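Local coordinates for protein malonate decarboxylase subunit alpha (Acinetobacter baumannii ATCC 17978, PDB 6MPR) that forms the alpha subunit of a malonate decarboxylase and probably exchanges acetyl for malonyl on the acyl carrier protein subunit, at residues 68-73 with 172-177; 160-165 with 227-232. One frame throughout, in Å; residues are numbered along the deposited sequence.

Contacts 1 and 2 illustrate how segments at the carboxyl ends of strands of a parallel sheet, with the turn after strand 172-173, can knit together: their centres lie about 5 Å apart, and their segments alternate along the chain in the order 68-73, 160-165, 172-177, 227-232. Segment 172-177 touches 160-165, and 68-73 touches 227-232. Tyr173 N probably bonds to Met165 O at 2.8 Å, and Asp73 OD1 probably accepts from Tyr230 N, also at 2.8 Å. Lys70, which carries contact 1, donates as well to Ala162 O of contact 2. Packing fills in around these bonds, with Thr174 O 3.2 Å from Phe164 CD2 and Gln71 O 3.4 Å from Phe229 CB.

Contact 1 (68-73 with 172-177)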
ATOM      1  N   ASN A  68      13.081  -2.001  10.727  1.00  9.38           N
ATOM      2  CA  ASN A  68      12.711  -1.553  12.063  0.52 12.80           C
ATOM      3  C   ASN A  68      13.360  -2.420  13.137  1.00 16.20           C
ATOM      4  O   ASN A  68      13.785  -1.900  14.179  1.00 14.40           O
ATOM      5  CB  ASN A  68      11.200  -1.535  12.253  0.52 15.41           C
ATOM      6  CG  ASN A  68      10.807  -0.978  13.623  0.52 18.52           C
ATOM      7  OD1 ASN A  68      10.763   0.240  13.823  0.52 24.40           O
ATOM      8  ND2 ASN A  68      10.559  -1.868  14.575  0.52 15.01           N
ATOM      9  N   GLN A  69      13.474  -3.729  12.902  1.00 10.92           N
ATOM     10  CA  GLN A  69      14.066  -4.644  13.874  1.00 10.42           C
ATOM     11  C   GLN A  69      15.389  -5.214  13.369  1.00  9.76           C
ATOM     12  O   GLN A  69      16.447  -4.885  13.909  1.00 12.52           O
ATOM     13  CB  GLN A  69      13.064  -5.757  14.204  1.00 11.72           C
ATOM     14  CG  GLN A  69      11.729  -5.240  14.735  1.00 12.08           C
ATOM     15  CD  GLN A  69      10.601  -6.233  14.507  1.00 13.18           C
ATOM     16  OE1 GLN A  69       9.847  -6.112  13.538  1.00 13.43           O
ATOM     17  NE2 GLN A  69      10.476  -7.207  15.390  1.00 13.55           N
ATOM     18  N   LYS A  70      15.363  -6.058  12.337  1.00 14.33           N
ATOM     19  CA  LYS A  70      16.583  -6.681  11.818  1.00 10.43           C
ATOM     20  C   LYS A  70      17.541  -5.639  11.255  1.00 13.12           C
ATOM     21  O   LYS A  70      17.136  -4.789  10.460  1.00 10.18           O
ATOM     22  CB  LYS A  70      16.211  -7.689  10.723  1.00 11.32           C
ATOM     23  CG  LYS A  70      17.377  -8.182   9.886  1.00 13.53           C
ATOM     24  CD  LYS A  70      16.901  -9.256   8.910  1.00 12.42           C
ATOM     25  CE  LYS A  70      16.131  -8.663   7.748  1.00 11.55           C
ATOM     26  NZ  LYS A  70      15.580  -9.715   6.820  1.00 12.07           N
ATOM     27  N   GLN A  71      18.817  -5.717  11.653  1.00 11.59           N
ATOM     28  CA  GLN A  71      19.864  -4.822  11.165  1.00  8.07           C
ATOM     29  C   GLN A  71      20.945  -5.635  10.471  1.00 10.60           C
ATOM     30  O   GLN A  71      21.488  -6.587  11.050  1.00 11.39           O
ATOM     31  CB  GLN A  71      20.533  -3.997  12.284  1.00 11.99           C
ATOM     32  CG  GLN A  71      19.573  -3.270  13.233  1.00  9.39           C
ATOM     33  CD  GLN A  71      18.723  -2.256  12.497  1.00 18.88           C
ATOM     34  OE1 GLN A  71      19.231  -1.495  11.655  1.00 11.52           O
ATOM     35  NE2 GLN A  71      17.425  -2.248  12.788  1.00 12.22           N
ATOM     36  N   ALA A  72      21.278  -5.239   9.246  1.00  8.07           N
ATOM     37  CA  ALA A  72      22.437  -5.805   8.562  1.00 10.15           C
ATOM     38  C   ALA A  72      23.690  -5.135   9.130  1.00 12.16           C
ATOM     39  O   ALA A  72      24.381  -4.346   8.478  1.00  9.96           O
ATOM     40  CB  ALA A  72      22.313  -5.602   7.061  1.00 11.21           C
ATOM     41  N   ASP A  73      23.971  -5.438  10.393  1.00  9.16           N
ATOM     42  CA  ASP A  73      24.960  -4.625  11.104  1.00 10.77           C
ATOM     43  C   ASP A  73      26.395  -4.947  10.704  1.00 14.35           C
ATOM     44  O   ASP A  73      27.272  -4.085  10.834  1.00 14.84           O
ATOM     45  CB  ASP A  73      24.786  -4.763  12.618  1.00 15.92           C
ATOM     46  CG  ASP A  73      25.131  -6.143  13.137  1.00 15.87           C
ATOM     47  OD1 ASP A  73      24.418  -7.126  12.803  1.00 14.66           O
ATOM     48  OD2 ASP A  73      26.133  -6.250  13.877  1.00 14.11           O
ATOM     49  N   ILE A 172      18.058 -16.932  -0.352  1.00 11.01           N
ATOM     50  CA  ILE A 172      18.115 -16.445   1.019  1.00 15.29           C
ATOM     51  C   ILE A 172      16.915 -16.962   1.794  1.00 14.21           C
ATOM     52  O   ILE A 172      15.775 -16.889   1.325  1.00 11.63           O
ATOM     53  CB  ILE A 172      18.152 -14.901   1.107  1.00 11.49           C
ATOM     54  CG1 ILE A 172      19.121 -14.296   0.083  1.00 12.63           C
ATOM     55  CG2 ILE A 172      18.564 -14.487   2.517  1.00  9.41           C
ATOM     56  CD1 ILE A 172      20.589 -14.596   0.364  1.00 12.04           C
ATOM     57  N   TYR A 173      17.172 -17.437   3.003  1.00 10.16           N
ATOM     58  CA  TYR A 173      16.132 -17.670   3.998  1.00  9.27           C
ATOM     59  C   TYR A 173      16.145 -16.504   4.981  1.00 11.35           C
ATOM     60  O   TYR A 173      17.163 -16.268   5.643  1.00 13.48           O
ATOM     61  CB  TYR A 173      16.361 -18.997   4.718  1.00  9.79           C
ATOM     62  CG  TYR A 173      15.437 -19.221   5.893  1.00  9.75           C
ATOM     63  CD1 TYR A 173      14.066 -19.268   5.710  1.00 11.91           C
ATOM     64  CD2 TYR A 173      15.936 -19.358   7.186  1.00 11.92           C
ATOM     65  CE1 TYR A 173      13.209 -19.455   6.786  1.00 14.40           C
ATOM     66  CE2 TYR A 173      15.097 -19.546   8.269  1.00 15.03           C
ATOM     67  CZ  TYR A 173      13.729 -19.598   8.059  1.00 15.18           C
ATOM     68  OH  TYR A 173      12.877 -19.777   9.124  1.00 15.54           O
ATOM     69  N   THR A 174      15.040 -15.744   5.038  1.00  8.49           N
ATOM     70  CA  THR A 174      14.899 -14.650   5.996  1.00  8.52           C
ATOM     71  C   THR A 174      13.922 -14.951   7.137  1.00 13.52           C
ATOM     72  O   THR A 174      13.997 -14.296   8.185  1.00 13.12           O
ATOM     73  CB  THR A 174      14.454 -13.361   5.279  1.00  9.91           C
ATOM     74  OG1 THR A 174      13.279 -13.610   4.490  1.00 13.08           O
ATOM     75  CG2 THR A 174      15.539 -12.859   4.351  1.00 12.36           C
ATOM     76  N   GLY A 175      12.996 -15.894   6.948  1.00 11.71           N
ATOM     77  CA  GLY A 175      12.230 -16.468   8.038  1.00 14.34           C
ATOM     78  C   GLY A 175      11.354 -15.481   8.790  1.00 11.72           C
ATOM     79  O   GLY A 175      10.734 -14.581   8.203  1.00 14.60           O
ATOM     80  N   PRO A 176      11.284 -15.637  10.117  1.00  9.37           N
ATOM     81  CA  PRO A 176      10.468 -14.707  10.921  1.00  9.06           C
ATOM     82  C   PRO A 176      10.875 -13.256  10.758  1.00  9.13           C
ATOM     83  O   PRO A 176      10.037 -12.368  10.941  1.00  8.82           O
ATOM     84  CB  PRO A 176      10.693 -15.185  12.363  1.00 10.54           C
ATOM     85  CG  PRO A 176      11.081 -16.644  12.214  1.00 16.60           C
ATOM     86  CD  PRO A 176      11.860 -16.732  10.921  1.00 11.43           C
ATOM     87  N   SER A 177      12.125 -12.977  10.385  1.00 11.41           N
ATOM     88  CA  SER A 177      12.584 -11.601  10.254  1.00  8.90           C
ATOM     89  C   SER A 177      12.661 -11.147   8.802  1.00  9.62           C
ATOM     90  O   SER A 177      13.516 -10.322   8.451  1.00 12.42           O
ATOM     91  CB  SER A 177      13.932 -11.427  10.957  1.00 11.72           C
ATOM     92  OG  SER A 177      13.747 -11.601  12.336  1.00 15.90           O
TER
HETATM   93  O   HOH W   1      16.183 -12.531   8.183  1.00 13.21           O
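The ammonium group of Lys70 is buried, yet what receives it from segment 172-177 is a main-chain carbonyl: NZ donates to Ser177 O at 2.7 Å. A C=O...N angle of 148° and a tilt of 26° from the carbonyl plane place the donor beyond the oxygen, somewhat out of that plane. A water gives the same nitrogen a second route across, accepting from Lys70 NZ at 3.2 Å and donating to Thr174 O at 2.8 Å. The lysine chain runs extended from the backbone and bends only at chi3 (75°), which turns its last carbon and NZ onto Ser177 O. Carbon atoms line the approach: Lys70 CD passes 4.2 Å from Ser177 CB, and the methyl CG2 of Thr174 stands 4.0 Å from NZ, while the hydroxyl of that threonine bonds to Thr178.

The setting is an eight-stranded parallel alpha/beta sheet, consistent with a CoA-transferase-like fold. Segment 68-73 is the loop between strand 61-64 and helix 73-79, so Lys70 reaches from the loop beyond a strand's carboxyl end to the turn that follows strand 172-173. Ala162 O and Ser181 OG also accept from NZ; with Ser177 O and the water that makes four partners for three N-H groups, so two must share or alternate.

Both backbones are shaped by local bonds. Gln71 folds its side chain back so that NE2 meets Gln69 O at 3.0 Å from above the carbonyl plane, and the same NE2 donates to Asn67 O. Ala72 centres an inverse gamma turn before the helix. On the other side Gly175, with positive phi, lets the chain turn through Pro176, and a weak bond from Ser177 N to Thr174 O, 3.2 Å long, spans the bend that presents Ser177 O to the lysine.

Contact 2 (160-165 with 227-232); sequences LSAGFM and QPFYIE
Phe229 drives the edge of its ring into one face of Phe164, a T-shaped (edge-to-face) pair whose centroids are 5.0 Å apart and whose planes meet at 63°. The contact falls near the middle of the Phe164 ring, with Phe229 CE2 standing 3.7 Å above its plane; the closest pair of atoms is Phe164 CZ and Phe229 CZ, at 3.6 Å. At the edge of the Phe229 ring lie its partner and Gly163 O, 3.7 Å from Phe229 CD2. The Phe229 side chain takes the less common rotamer, its ring carbon CG flanked by both main-chain neighbours of CA (chi1 67°), which directs the ring over the end of the strand. At the base of that ring, Phe229 CB packs against Ala162 CB at 4.1 Å.

Phe164 stands at a corner of the chain, where it and Met165 form a classic beta bulge opposite Tyr173. Strand 158-163 lies between strands 61-64 and 194-199 in the parallel sheet, and the loop after strand 221-224 brings Phe229 across its carboxyl end, against Gln198 of strand 194-199 and Lys70 of the loop leading to helix 73-79.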
ATOM      1  N   LEU A 160      21.789  -3.364   0.682  1.00  9.26           N
ATOM      2  CA  LEU A 160      22.566  -4.077   1.702  1.00  9.25           C
ATOM      3  C   LEU A 160      21.572  -4.636   2.714  1.00 11.57           C
ATOM      4  O   LEU A 160      20.967  -3.880   3.487  1.00 11.45           O
ATOM      5  CB  LEU A 160      23.570  -3.142   2.376  1.00  8.70           C
ATOM      6  CG  LEU A 160      24.532  -2.386   1.460  1.00  9.01           C
ATOM      7  CD1 LEU A 160      25.404  -1.430   2.307  1.00 11.23           C
ATOM      8  CD2 LEU A 160      25.386  -3.382   0.679  1.00 11.73           C
ATOM      9  N   SER A 161      21.387  -5.957   2.701  1.00 11.82           N
ATOM     10  CA  SER A 161      20.316  -6.603   3.450  0.52  9.19           C
ATOM     11  C   SER A 161      20.876  -7.753   4.270  1.00 10.37           C
ATOM     12  O   SER A 161      22.048  -8.113   4.164  1.00 10.94           O
ATOM     13  CB  SER A 161      19.209  -7.127   2.517  0.52  9.25           C
ATOM     14  OG  SER A 161      18.531  -6.070   1.876  0.52 12.84           O
ATOM     15  N   ALA A 162      20.021  -8.338   5.113  1.00  8.02           N
ATOM     16  CA  ALA A 162      20.422  -9.433   5.990  1.00 14.60           C
ATOM     17  C   ALA A 162      19.414 -10.574   5.973  1.00 14.07           C
ATOM     18  O   ALA A 162      18.205 -10.355   5.840  1.00 14.65           O
ATOM     19  CB  ALA A 162      20.579  -8.950   7.438  1.00  9.49           C
ATOM     20  N   GLY A 163      19.924 -11.800   6.172  1.00 12.05           N
ATOM     21  CA  GLY A 163      19.083 -12.970   6.310  1.00 11.78           C
ATOM     22  C   GLY A 163      19.714 -13.999   7.233  1.00 12.91           C
ATOM     23  O   GLY A 163      20.839 -13.836   7.708  1.00 11.85           O
ATOM     24  N   PHE A 164      18.962 -15.070   7.495  1.00 12.69           N
ATOM     25  CA  PHE A 164      19.466 -16.141   8.352  1.00 13.91           C
ATOM     26  C   PHE A 164      20.457 -17.022   7.610  1.00 17.05           C
ATOM     27  O   PHE A 164      21.519 -17.365   8.143  1.00 13.85           O
ATOM     28  CB  PHE A 164      18.313 -17.003   8.868  1.00  9.78           C
ATOM     29  CG  PHE A 164      17.547 -16.380   9.994  1.00 17.17           C
ATOM     30  CD1 PHE A 164      18.073 -16.361  11.280  1.00 24.41           C
ATOM     31  CD2 PHE A 164      16.290 -15.831   9.776  1.00 12.48           C
ATOM     32  CE1 PHE A 164      17.362 -15.792  12.327  1.00 22.87           C
ATOM     33  CE2 PHE A 164      15.585 -15.251  10.816  1.00 13.81           C
ATOM     34  CZ  PHE A 164      16.109 -15.244  12.091  1.00 22.17           C
ATOM     35  N   MET A 165      20.118 -17.420   6.386  1.00 11.64           N
ATOM     36  CA  MET A 165      20.884 -18.459   5.711  1.00 14.10           C
ATOM     37  C   MET A 165      20.872 -18.207   4.211  1.00 15.24           C
ATOM     38  O   MET A 165      19.888 -17.701   3.662  1.00 14.65           O
ATOM     39  CB  MET A 165      20.302 -19.843   6.049  1.00 17.51           C
ATOM     40  CG  MET A 165      21.087 -21.013   5.535  1.00 21.18           C
ATOM     41  SD  MET A 165      20.299 -22.569   6.025  1.00 21.32           S
ATOM     42  CE  MET A 165      21.135 -22.880   7.585  1.00 19.31           C
ATOM     43  N   GLN A 227      29.141 -12.069  12.928  1.00 17.03           N
ATOM     44  CA  GLN A 227      28.301 -12.504  14.030  1.00 18.80           C
ATOM     45  C   GLN A 227      26.855 -12.347  13.592  1.00 16.76           C
ATOM     46  O   GLN A 227      26.576 -11.606  12.643  1.00 19.91           O
ATOM     47  CB  GLN A 227      28.591 -11.685  15.297  1.00 24.35           C
ATOM     48  CG  GLN A 227      28.334 -10.195  15.116  1.00 23.02           C
ATOM     49  CD  GLN A 227      28.706  -9.412  16.346  1.00 29.32           C
ATOM     50  OE1 GLN A 227      27.929  -8.595  16.836  1.00 30.76           O
ATOM     51  NE2 GLN A 227      29.900  -9.655  16.854  1.00 29.31           N
ATOM     52  N   PRO A 228      25.923 -13.063  14.221  1.00 16.43           N
ATOM     53  CA  PRO A 228      24.532 -13.045  13.739  1.00 16.31           C
ATOM     54  C   PRO A 228      23.979 -11.630  13.686  1.00 15.68           C
ATOM     55  O   PRO A 228      24.348 -10.779  14.500  1.00 17.30           O
ATOM     56  CB  PRO A 228      23.788 -13.894  14.772  1.00 14.69           C
ATOM     57  CG  PRO A 228      24.840 -14.808  15.326  1.00 17.64           C
ATOM     58  CD  PRO A 228      26.103 -13.991  15.352  1.00 20.74           C
ATOM     59  N   PHE A 229      23.092 -11.387  12.711  1.00 10.52           N
ATOM     60  CA  PHE A 229      22.556 -10.041  12.529  1.00 13.25           C
ATOM     61  C   PHE A 229      21.911  -9.522  13.810  1.00 13.27           C
ATOM     62  O   PHE A 229      21.300 -10.272  14.582  1.00 12.81           O
ATOM     63  CB  PHE A 229      21.569  -9.965  11.335  1.00 12.84           C
ATOM     64  CG  PHE A 229      20.260 -10.732  11.506  1.00 14.39           C
ATOM     65  CD1 PHE A 229      19.224 -10.245  12.307  1.00 12.04           C
ATOM     66  CD2 PHE A 229      20.033 -11.891  10.779  1.00 11.73           C
ATOM     67  CE1 PHE A 229      18.021 -10.935  12.425  1.00 11.76           C
ATOM     68  CE2 PHE A 229      18.845 -12.594  10.888  1.00 12.85           C
ATOM     69  CZ  PHE A 229      17.821 -12.113  11.718  1.00 13.45           C
ATOM     70  N   TYR A 230      22.121  -8.231  14.054  1.00 11.39           N
ATOM     71  CA  TYR A 230      21.640  -7.573  15.258  1.00 15.11           C
ATOM     72  C   TYR A 230      20.133  -7.386  15.221  1.00  9.78           C
ATOM     73  O   TYR A 230      19.568  -6.988  14.196  1.00 13.47           O
ATOM     74  CB  TYR A 230      22.309  -6.211  15.391  1.00 14.90           C
ATOM     75  CG  TYR A 230      21.898  -5.422  16.608  1.00 16.03           C
ATOM     76  CD1 TYR A 230      22.504  -5.651  17.828  1.00 18.45           C
ATOM     77  CD2 TYR A 230      20.894  -4.455  16.539  1.00 17.62           C
ATOM     78  CE1 TYR A 230      22.141  -4.940  18.955  1.00 22.53           C
ATOM     79  CE2 TYR A 230      20.523  -3.731  17.673  1.00 19.17           C
ATOM     80  CZ  TYR A 230      21.157  -3.982  18.875  1.00 28.49           C
ATOM     81  OH  TYR A 230      20.817  -3.287  20.015  1.00 34.05           O
ATOM     82  N   ILE A 231      19.483  -7.647  16.353  1.00 14.79           N
ATOM     83  CA  ILE A 231      18.058  -7.363  16.505  1.00  9.57           C
ATOM     84  C   ILE A 231      17.735  -7.325  17.995  1.00 15.81           C
ATOM     85  O   ILE A 231      18.200  -8.173  18.760  1.00 18.44           O
ATOM     86  CB  ILE A 231      17.197  -8.402  15.750  1.00 12.00           C
ATOM     87  CG1 ILE A 231      15.713  -8.114  15.962  1.00 11.85           C
ATOM     88  CG2 ILE A 231      17.546  -9.835  16.149  1.00 19.48           C
ATOM     89  CD1 ILE A 231      14.817  -8.924  15.032  1.00 15.32           C
ATOM     90  N   GLU A 232      16.929  -6.301  18.411  1.00 13.49           N
ATOM     91  CA  GLU A 232      16.451  -6.044  19.773  1.00 18.73           C
ATOM     92  C   GLU A 232      14.997  -6.449  19.939  1.00 14.51           C
ATOM     93  O   GLU A 232      14.229  -6.427  18.981  1.00 16.62           O
ATOM     94  CB  GLU A 232      16.528  -4.553  20.120  1.00 20.13           C
ATOM     95  CG  GLU A 232      17.830  -3.882  19.986  1.00 28.20           C
ATOM     96  CD  GLU A 232      17.732  -2.469  20.530  1.00 27.76           C
ATOM     97  OE1 GLU A 232      17.641  -2.321  21.767  1.00 32.63           O
ATOM     98  OE2 GLU A 232      17.698  -1.522  19.725  1.00 27.59           O
TER